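Local coordinates for protein endo-1,3-beta-glucanase, family GH16 (Zobellia galactanivorans, PDB 4CRQ) that probably hydrolyses internal beta-1,3-glucosidic bonds of laminarin-type glucans through this family GH16 catalytic module, cut from a longer modular enzyme, at residues L126-T131 and W170-Q175; Y156-V161 and V224-V229; M202-D207 and F211-S216. The protein carries 1 engineered substitution. One frame throughout, in Å; residues are numbered along the deposited sequence.

Contact 1: residues L126-T131 and W170-Q175; sequences LQTHGT and WFVDGQ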
loop_
_atom_site.group_PDB
_atom_site.type_symbol
_atom_site.label_atom_id
_atom_site.label_comp_id
_atom_site.label_asym_id
_atom_site.label_seq_id
_atom_site.Cartn_x
_atom_site.Cartn_y
_atom_site.Cartn_z
ATOM N N LEU A 126 -15.052 8.923 0.791
ATOM C CA LEU A 126 -15.848 7.719 0.481
ATOM C C LEU A 126 -15.440 7.146 -0.893
ATOM O O LEU A 126 -16.254 6.786 -1.736
ATOM C CB LEU A 126 -17.365 7.962 0.677
ATOM C CG LEU A 126 -17.843 8.233 2.128
ATOM C CD1 LEU A 126 -19.346 8.432 2.123
ATOM C CD2 LEU A 126 -17.437 7.143 3.144
ATOM N N GLN A 127 -14.134 7.068 -1.073
ATOM C CA GLN A 127 -13.515 6.555 -2.275
ATOM C C GLN A 127 -12.103 6.120 -1.969
ATOM O O GLN A 127 -11.488 6.567 -0.984
ATOM C CB GLN A 127 -13.480 7.618 -3.361
ATOM C CG GLN A 127 -12.834 8.913 -2.916
ATOM C CD GLN A 127 -13.036 10.043 -3.880
ATOM O OE1 GLN A 127 -13.803 9.956 -4.846
ATOM N NE2 GLN A 127 -12.340 11.133 -3.622
ATOM N N THR A 128 -11.589 5.247 -2.821
ATOM C CA THR A 128 -10.216 4.779 -2.678
ATOM C C THR A 128 -9.546 4.972 -4.029
ATOM O O THR A 128 -10.236 5.135 -5.048
ATOM C CB THR A 128 -10.130 3.305 -2.232
ATOM O OG1 THR A 128 -10.782 2.465 -3.204
ATOM C CG2 THR A 128 -10.763 3.087 -0.817
ATOM N N HIS A 129 -8.215 4.941 -4.028
ATOM C CA HIS A 129 -7.416 5.194 -5.226
ATOM C C HIS A 129 -6.528 4.052 -5.631
ATOM O O HIS A 129 -6.207 3.198 -4.813
ATOM C CB HIS A 129 -6.569 6.425 -4.994
ATOM C CG HIS A 129 -7.370 7.694 -4.745
ATOM N ND1 HIS A 129 -7.458 8.675 -5.648
ATOM C CD2 HIS A 129 -8.132 8.106 -3.638
ATOM C CE1 HIS A 129 -8.229 9.685 -5.154
ATOM N NE2 HIS A 129 -8.642 9.327 -3.927
ATOM N N GLY A 130 -6.143 4.072 -6.912
ATOM C CA GLY A 130 -5.241 3.119 -7.555
ATOM C C GLY A 130 -4.359 3.941 -8.460
ATOM O O GLY A 130 -4.868 4.671 -9.316
ATOM N N THR A 131 -3.039 3.823 -8.286
ATOM C CA THR A 131 -2.093 4.700 -8.967
ATOM C C THR A 131 -0.787 3.976 -9.290
ATOM O O THR A 131 -0.430 3.000 -8.608
ATOM C CB THR A 131 -1.769 5.927 -8.027
ATOM O OG1 THR A 131 -2.949 6.338 -7.300
ATOM C CG2 THR A 131 -1.174 7.165 -8.770
ATOM N N TRP A 170 -6.963 -2.109 -12.041
ATOM C CA TRP A 170 -7.342 -2.020 -10.623
ATOM C C TRP A 170 -8.799 -2.350 -10.432
ATOM O O TRP A 170 -9.640 -2.041 -11.301
ATOM C CB TRP A 170 -7.123 -0.610 -10.072
ATOM C CG TRP A 170 -5.696 -0.182 -9.895
ATOM C CD1 TRP A 170 -4.968 -0.117 -8.711
ATOM C CD2 TRP A 170 -4.773 0.270 -10.942
ATOM N NE1 TRP A 170 -3.696 0.318 -8.941
ATOM C CE2 TRP A 170 -3.506 0.574 -10.263
ATOM C CE3 TRP A 170 -4.864 0.449 -12.334
ATOM C CZ2 TRP A 170 -2.386 1.038 -10.958
ATOM C CZ3 TRP A 170 -3.732 0.918 -13.022
ATOM C CH2 TRP A 170 -2.521 1.201 -12.347
ATOM N N PHE A 171 -9.102 -2.944 -9.275
ATOM C CA PHE A 171 -10.449 -3.372 -8.913
ATOM C C PHE A 171 -10.726 -3.156 -7.439
ATOM O O PHE A 171 -9.803 -3.247 -6.612
ATOM C CB PHE A 171 -10.625 -4.882 -9.170
ATOM C CG PHE A 171 -10.231 -5.341 -10.569
ATOM C CD1 PHE A 171 -8.885 -5.643 -10.871
ATOM C CD2 PHE A 171 -11.189 -5.477 -11.588
ATOM C CE1 PHE A 171 -8.510 -6.071 -12.150
ATOM C CE2 PHE A 171 -10.815 -5.904 -12.877
ATOM C CZ PHE A 171 -9.479 -6.200 -13.159
ATOM N N VAL A 172 -11.995 -2.874 -7.133
ATOM C CA VAL A 172 -12.490 -2.908 -5.757
ATOM C C VAL A 172 -13.678 -3.820 -5.890
ATOM O O VAL A 172 -14.555 -3.555 -6.742
ATOM C CB VAL A 172 -12.875 -1.542 -5.135
ATOM C CG1 VAL A 172 -13.557 -1.748 -3.766
ATOM C CG2 VAL A 172 -11.648 -0.665 -4.995
ATOM N N ASP A 173 -13.686 -4.899 -5.086
ATOM C CA ASP A 173 -14.775 -5.881 -5.108
ATOM C C ASP A 173 -15.064 -6.363 -6.547
ATOM O O ASP A 173 -16.233 -6.593 -6.928
ATOM C CB ASP A 173 -16.036 -5.268 -4.457
ATOM C CG ASP A 173 -15.915 -5.089 -2.937
ATOM O OD1 ASP A 173 -15.141 -5.831 -2.271
ATOM O OD2 ASP A 173 -16.619 -4.199 -2.411
ATOM N N GLY A 174 -14.009 -6.513 -7.359
ATOM C CA GLY A 174 -14.155 -6.963 -8.740
ATOM C C GLY A 174 -14.559 -5.935 -9.765
ATOM O O GLY A 174 -14.649 -6.276 -10.947
ATOM N N GLN A 175 -14.790 -4.695 -9.342
ATOM C CA GLN A 175 -15.194 -3.637 -10.257
ATOM C C GLN A 175 -13.950 -2.889 -10.722
ATOM O O GLN A 175 -13.254 -2.282 -9.897
ATOM C CB GLN A 175 -16.192 -2.689 -9.585
ATOM C CG GLN A 175 -16.570 -1.476 -10.426
ATOM C CD GLN A 175 -17.606 -0.615 -9.747
ATOM O OE1 GLN A 175 -18.654 -1.107 -9.312
ATOM N NE2 GLN A 175 -17.330 0.675 -9.649
#

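Contact 2: residues Y156-V161 and V224-V229; sequences YHIYSV and VDYVRV. With CA (calcium ion), chain C.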
loop_
_atom_site.group_PDB
_atom_site.type_symbol
_atom_site.label_atom_id
_atom_site.label_comp_id
_atom_site.label_asym_id
_atom_site.label_seq_id
_atom_site.Cartn_x
_atom_site.Cartn_y
_atom_site.Cartn_z
ATOM N N TYR A 156 -15.338 -4.753 5.244
ATOM C CA TYR A 156 -14.328 -5.390 4.387
ATOM C C TYR A 156 -14.653 -5.168 2.898
ATOM O O TYR A 156 -15.824 -5.204 2.491
ATOM C CB TYR A 156 -14.195 -6.888 4.631
ATOM C CG TYR A 156 -13.491 -7.170 5.929
ATOM C CD1 TYR A 156 -12.078 -7.161 6.008
ATOM C CD2 TYR A 156 -14.231 -7.450 7.097
ATOM C CE1 TYR A 156 -11.423 -7.418 7.212
ATOM C CE2 TYR A 156 -13.601 -7.710 8.302
ATOM C CZ TYR A 156 -12.204 -7.708 8.375
ATOM O OH TYR A 156 -11.638 -7.995 9.611
ATOM N N HIS A 157 -13.595 -4.942 2.113
ATOM C CA HIS A 157 -13.658 -4.930 0.652
ATOM C C HIS A 157 -12.456 -5.648 0.112
ATOM O O HIS A 157 -11.438 -5.778 0.813
ATOM C CB HIS A 157 -13.713 -3.510 0.110
ATOM C CG HIS A 157 -14.963 -2.770 0.519
ATOM N ND1 HIS A 157 -16.125 -2.853 -0.179
ATOM C CD2 HIS A 157 -15.217 -1.937 1.605
ATOM C CE1 HIS A 157 -17.070 -2.094 0.436
ATOM N NE2 HIS A 157 -16.519 -1.540 1.519
ATOM N N ILE A 158 -12.544 -6.107 -1.130
ATOM C CA ILE A 158 -11.404 -6.743 -1.803
ATOM C C ILE A 158 -10.733 -5.685 -2.689
ATOM O O ILE A 158 -11.385 -5.109 -3.578
ATOM C CB ILE A 158 -11.833 -7.928 -2.691
ATOM C CG1 ILE A 158 -12.776 -8.904 -1.924
ATOM C CG2 ILE A 158 -10.596 -8.619 -3.301
ATOM C CD1 ILE A 158 -12.218 -9.571 -0.661
ATOM N N TYR A 159 -9.435 -5.434 -2.449
ATOM C CA TYR A 159 -8.678 -4.482 -3.275
ATOM C C TYR A 159 -7.669 -5.269 -4.077
ATOM O O TYR A 159 -6.891 -6.030 -3.478
ATOM C CB TYR A 159 -7.969 -3.475 -2.391
ATOM C CG TYR A 159 -8.956 -2.665 -1.574
ATOM C CD1 TYR A 159 -9.616 -1.563 -2.152
ATOM C CD2 TYR A 159 -9.252 -3.003 -0.229
ATOM C CE1 TYR A 159 -10.527 -0.824 -1.422
ATOM C CE2 TYR A 159 -10.175 -2.248 0.519
ATOM C CZ TYR A 159 -10.812 -1.152 -0.081
ATOM O OH TYR A 159 -11.724 -0.357 0.592
ATOM N N SER A 160 -7.646 -5.121 -5.416
ATOM C CA SER A 160 -6.709 -5.925 -6.199
ATOM C C SER A 160 -6.225 -5.185 -7.434
ATOM O O SER A 160 -6.855 -4.213 -7.882
ATOM C CB SER A 160 -7.385 -7.249 -6.625
ATOM O OG SER A 160 -8.459 -6.976 -7.514
ATOM N N VAL A 161 -5.108 -5.667 -7.968
ATOM C CA VAL A 161 -4.663 -5.295 -9.295
ATOM C C VAL A 161 -4.426 -6.554 -10.080
ATOM O O VAL A 161 -3.970 -7.545 -9.492
ATOM C CB VAL A 161 -3.363 -4.434 -9.329
ATOM C CG1 VAL A 161 -3.648 -3.037 -8.829
ATOM C CG2 VAL A 161 -2.184 -5.129 -8.603
ATOM N N VAL A 224 -6.494 -6.230 8.052
ATOM C CA VAL A 224 -6.174 -6.968 6.820
ATOM C C VAL A 224 -6.406 -8.476 7.101
ATOM O O VAL A 224 -5.648 -9.126 7.858
ATOM C CB VAL A 224 -4.729 -6.705 6.322
ATOM C CG1 VAL A 224 -4.473 -7.419 4.967
ATOM C CG2 VAL A 224 -4.423 -5.219 6.210
ATOM N N ASP A 225 -7.465 -9.019 6.495
ATOM C CA ASP A 225 -7.821 -10.426 6.686
ATOM C C ASP A 225 -6.757 -11.306 6.011
ATOM O O ASP A 225 -6.352 -12.342 6.579
ATOM C CB ASP A 225 -9.225 -10.648 6.116
ATOM C CG ASP A 225 -9.773 -12.057 6.349
ATOM O OD1 ASP A 225 -9.165 -12.893 7.109
ATOM O OD2 ASP A 225 -10.848 -12.352 5.748
ATOM N N TYR A 226 -6.299 -10.933 4.822
ATOM C CA TYR A 226 -5.268 -11.725 4.144
ATOM C C TYR A 226 -4.692 -10.936 3.022
ATOM O O TYR A 226 -5.325 -9.955 2.572
ATOM C CB TYR A 226 -5.837 -13.062 3.588
ATOM C CG TYR A 226 -7.059 -12.929 2.668
ATOM C CD1 TYR A 226 -6.944 -12.416 1.338
ATOM C CD2 TYR A 226 -8.333 -13.345 3.113
ATOM C CE1 TYR A 226 -8.058 -12.328 0.484
ATOM C CE2 TYR A 226 -9.459 -13.254 2.267
ATOM C CZ TYR A 226 -9.316 -12.747 0.959
ATOM O OH TYR A 226 -10.395 -12.674 0.113
ATOM N N VAL A 227 -3.512 -11.316 2.564
ATOM C CA VAL A 227 -2.960 -10.835 1.285
ATOM C C VAL A 227 -2.759 -12.117 0.454
ATOM O O VAL A 227 -2.220 -13.114 0.986
ATOM C CB VAL A 227 -1.608 -10.101 1.429
ATOM C CG1 VAL A 227 -1.076 -9.670 0.042
ATOM C CG2 VAL A 227 -1.724 -8.892 2.382
ATOM N N ARG A 228 -3.184 -12.118 -0.819
ATOM C CA ARG A 228 -3.017 -13.286 -1.693
ATOM C C ARG A 228 -2.489 -12.855 -3.036
ATOM O O ARG A 228 -2.860 -11.761 -3.546
ATOM C CB ARG A 228 -4.338 -14.064 -1.871
ATOM C CG ARG A 228 -4.851 -14.722 -0.607
ATOM C CD ARG A 228 -6.250 -15.283 -0.795
ATOM N NE ARG A 228 -6.756 -15.838 0.464
ATOM C CZ ARG A 228 -8.016 -16.200 0.698
ATOM N NH1 ARG A 228 -8.963 -16.090 -0.250
ATOM N NH2 ARG A 228 -8.325 -16.692 1.898
ATOM N N VAL A 229 -1.633 -13.710 -3.612
ATOM C CA VAL A 229 -1.089 -13.467 -4.953
ATOM C C VAL A 229 -1.354 -14.694 -5.793
ATOM O O VAL A 229 -0.979 -15.807 -5.388
ATOM C CB VAL A 229 0.429 -13.145 -4.962
ATOM C CG1 VAL A 229 0.963 -12.999 -6.398
ATOM C CG2 VAL A 229 0.700 -11.874 -4.141
HETATM CA CA CA C . -7.313 -14.087 7.962
HETATM O O HOH W 1 -7.041 -16.265 9.319
HETATM O O HOH W 2 -7.818 -15.397 6.099
HETATM O O HOH W 3 -9.398 -15.050 9.033
#

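Contact 3: residues M202-D207 and F211-S216; sequences MAVGGD and FDVDQS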
loop_
_atom_site.group_PDB
_atom_site.type_symbol
_atom_site.label_atom_id
_atom_site.label_comp_id
_atom_site.label_asym_id
_atom_site.label_seq_id
_atom_site.Cartn_x
_atom_site.Cartn_y
_atom_site.Cartn_z
ATOM N N MET A 202 -0.119 2.264 7.556
ATOM C CA MET A 202 -1.081 3.348 7.736
ATOM C C MET A 202 -0.315 4.579 8.227
ATOM O O MET A 202 0.202 4.574 9.358
ATOM C CB MET A 202 -2.242 3.000 8.673
ATOM C CG MET A 202 -3.298 4.135 8.702
ATOM S SD MET A 202 -4.920 3.556 9.287
ATOM C CE MET A 202 -4.531 2.737 10.847
ATOM N N ALA A 203 -0.220 5.615 7.385
ATOM C CA ALA A 203 0.439 6.858 7.762
ATOM C C ALA A 203 -0.565 7.759 8.501
ATOM O O ALA A 203 -1.795 7.539 8.418
ATOM C CB ALA A 203 1.023 7.564 6.540
ATOM N N VAL A 204 -0.035 8.742 9.241
ATOM C CA VAL A 204 -0.846 9.785 9.861
ATOM C C VAL A 204 -0.277 11.130 9.385
ATOM O O VAL A 204 0.901 11.472 9.678
ATOM C CB VAL A 204 -0.846 9.728 11.403
ATOM C CG1 VAL A 204 -1.754 10.808 11.988
ATOM C CG2 VAL A 204 -1.240 8.325 11.892
ATOM N N GLY A 205 -1.111 11.896 8.660
ATOM C CA GLY A 205 -0.714 13.192 8.069
ATOM C C GLY A 205 0.242 13.037 6.897
ATOM O O GLY A 205 0.730 11.940 6.585
ATOM N N GLY A 206 0.508 14.152 6.226
ATOM C CA GLY A 206 1.398 14.136 5.068
ATOM C C GLY A 206 0.844 15.058 4.028
ATOM O O GLY A 206 -0.265 15.605 4.209
ATOM N N ASP A 207 1.600 15.222 2.940
ATOM C CA ASP A 207 1.228 16.192 1.888
ATOM C C ASP A 207 -0.185 15.984 1.353
ATOM O O ASP A 207 -0.953 16.941 1.228
ATOM C CB ASP A 207 2.268 16.184 0.757
ATOM C CG ASP A 207 3.654 16.588 1.239
ATOM O OD1 ASP A 207 3.770 17.399 2.192
ATOM O OD2 ASP A 207 4.639 16.094 0.654
ATOM N N PHE A 211 -2.244 18.085 7.211
ATOM C CA PHE A 211 -1.578 18.054 8.536
ATOM C C PHE A 211 -2.480 18.201 9.762
ATOM O O PHE A 211 -1.994 18.295 10.894
ATOM C CB PHE A 211 -0.393 19.063 8.504
ATOM C CG PHE A 211 0.542 18.775 7.372
ATOM C CD1 PHE A 211 1.453 17.697 7.471
ATOM C CD2 PHE A 211 0.514 19.544 6.182
ATOM C CE1 PHE A 211 2.315 17.401 6.421
ATOM C CE2 PHE A 211 1.389 19.240 5.123
ATOM C CZ PHE A 211 2.281 18.163 5.250
ATOM N N ASP A 212 -3.788 18.193 9.515
ATOM C CA ASP A 212 -4.778 18.204 10.587
ATOM C C ASP A 212 -5.175 16.764 10.835
ATOM O O ASP A 212 -5.477 16.007 9.890
ATOM C CB ASP A 212 -5.965 19.069 10.208
ATOM C CG ASP A 212 -5.549 20.508 9.916
ATOM O OD1 ASP A 212 -4.495 20.953 10.423
ATOM O OD2 ASP A 212 -6.261 21.226 9.193
ATOM N N VAL A 213 -5.155 16.379 12.112
ATOM C CA VAL A 213 -5.480 15.026 12.524
ATOM C C VAL A 213 -6.599 15.069 13.536
ATOM O O VAL A 213 -6.521 15.828 14.539
ATOM C CB VAL A 213 -4.241 14.315 13.140
ATOM C CG1 VAL A 213 -4.559 12.874 13.632
ATOM C CG2 VAL A 213 -3.044 14.337 12.158
ATOM N N ASP A 214 -7.635 14.257 13.292
ATOM C CA ASP A 214 -8.691 14.091 14.283
ATOM C C ASP A 214 -8.214 13.019 15.295
ATOM O O ASP A 214 -8.408 11.804 15.088
ATOM C CB ASP A 214 -10.017 13.707 13.623
ATOM C CG ASP A 214 -11.136 13.500 14.629
ATOM O OD1 ASP A 214 -10.907 13.639 15.860
ATOM O OD2 ASP A 214 -12.257 13.186 14.190
ATOM N N GLN A 215 -7.600 13.474 16.390
ATOM C CA GLN A 215 -7.023 12.541 17.363
ATOM C C GLN A 215 -8.110 11.772 18.113
ATOM O O GLN A 215 -7.793 10.721 18.724
ATOM C CB GLN A 215 -6.061 13.243 18.323
ATOM C CG GLN A 215 -4.949 14.027 17.615
ATOM C CD GLN A 215 -4.060 14.789 18.581
ATOM O OE1 GLN A 215 -4.463 15.082 19.719
ATOM N NE2 GLN A 215 -2.844 15.117 18.140
ATOM N N SER A 216 -9.373 12.252 18.068
ATOM C CA SER A 216 -10.480 11.530 18.705
ATOM C C SER A 216 -10.774 10.185 17.986
ATOM O O SER A 216 -11.471 9.319 18.552
ATOM C CB SER A 216 -11.773 12.364 18.781
ATOM O OG SER A 216 -12.436 12.421 17.522
#

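Contact 1: residues L126-T131 and W170-Q175
Trp170 lays one face of its indole against the backbone of Gly130, and this overlap is the main part of the contact. The CA of Gly130 sits 3.7 Å from the centroid of the five-membered ring, 28° off the ring normal, a CH-pi arrangement. Its closest ring atom is CD1 of Trp170, 3.4 Å from Gly130 CA. Glycine suits this place because a CB would point at the indole and fall only 2.4 Å from that CD1. With chi1 at -71°, CG of Trp170 stands beside its own backbone N, which swings the indole across to the facing strand. The far part of the ring then runs on to the next residue: CZ2 of Trp170 lies 3.6 Å from Thr131 O, while NE1 meets the Thr131 backbone N obliquely, without a bond. NE1 is satisfied instead by the carbonyl oxygen of Asp117.

Further along, OG1 of Thr128 touches the CG2 methyl of Val172 at 3.7 Å, the two side chains crossing at a slant. Just beyond Val172 the chain reverses in a type I' turn, with Asp173 and Gly174 at its corners. The short strand segments run nearly antiparallel (162°) but 8.1 Å apart, facing each other across the interior of the GH16 jelly-roll sandwich. A leucine in place of Trp170 would probably deprive the Asp117 carbonyl of the indole N-H and open a gap over the CA of Gly130. With no hydrogen bond joining the two segments, cohesion here rests on dispersion and shape, and the indole's single polar atom is paid for outside them.

Contact 2: residues Y156-V161 and V224-V229
Tyr156 and Asp225, whose CA atoms are 8.5 Å apart, mark where strands 156-161 and 224-229 come nearest, running in the same direction with no hydrogen bond between them because strand 80-87 lies in the middle, antiparallel to both. Side chains bridge that gap. CE1 of Tyr156 reaches to 4.1 Å from CB of Asp225; the two side chains cross at about a right angle, with ring and carboxylate planes 59° apart. Arg85 of the middle strand ties the pair together, making a cation-pi contact with the Tyr156 ring and a salt bridge to OD2 of Asp225, while the Tyr156 hydroxyl bonds to Asn49.

This is next-but-one strand packing on the outer surface of the GH16 jelly roll, beside its calcium site. Asp225 grips the calcium twice, through its backbone O at 2.4 Å and through OD1 at 2.4 Å. Its CG is anti to the backbone N (chi1 -175°), beside the carbonyl carbon, which brings OD1 round to the same ion as the backbone O; an aspartate is short enough to close that ring. Three waters and the carbonyl oxygens of Glu10 and Gly48 complete seven ligands.

One residue on, Tyr226 stretches back across the middle strand, and its OH meets the CD1 methyl of Ile158 at 3.7 Å, obliquely. One face of its ring carries the guanidinium of Arg228, whose CZ lies 3.5 Å above the plane over the ring centre. Arg228 NH2 also forms a salt bridge with OE1 of Glu10, whose backbone O is a calcium ligand.

Contact 3: residues M202-D207 and F211-S216
Phe211 lays its ring along the backbone of Gly206 and ends beside Asp207. From CB the side chain leaves with CG anti to the carbonyl carbon (chi1 -55°), a turn that carries the ring back over the preceding loop. CD1 of Phe211 comes within 3.9 Å of Gly206 N, and CE1 lies 3.7 Å from Gly206 CA. At the tip, CZ is 3.6 Å from Gly206 C, while the oxygen of that peptide stands over one face of the ring, offset toward its rim. CZ also meets OD1 of Asp207 at 3.5 Å. That oxygen lies at the ring edge, near its plane, with the carboxylate turned 77° from the ring, so the partly positive C-H edge faces a probably negative atom. A second partner, Asn33 ND2, donates a hydrogen bond to the same oxygen.

The backbone of Gly206 (phi 141°) calls for glycine, since a CB would jam against the preceding carbonyl oxygen. Nearer the sheet, CG1 of Val204 packs on CG2 of Val213 at 3.8 Å, branched side chains crossing at about a right angle.

The contact thus folds the loop after strand 196-204 back on the strand's end: Tyr64 of strand 62-70 touches both valines, Ala54 of strand 49-59 backs Val204, Leu35 lies against Phe211, and Asn33, in helix 29-33, holds Asp207 by its hydrogen bond.

In the fold
Contact 1 is the buried one, in the interior of the sandwich, and relies on ring-over-backbone and hydroxyl-to-methyl packing. Contact 2 lies at the surface, where sparse van der Waals contacts lie beside a calcium site and a salt-bridged arginine of the middle strand. Contact 3, partly buried, mixes a valine pair with an aromatic ring on a glycine loop. Contacts 1 and 2 have centres 11 Å apart and share neighbouring strands, 156-163 and 167-172: Trp170 packs on Val161, and Asp173 in the turn bonds His157. The centre of contact 3 is about 22 Å from that of contact 1, and it touches neither, yet its loop connects strand 196-204 to strand 220-231, which carries the calcium-binding aspartate of contact 2.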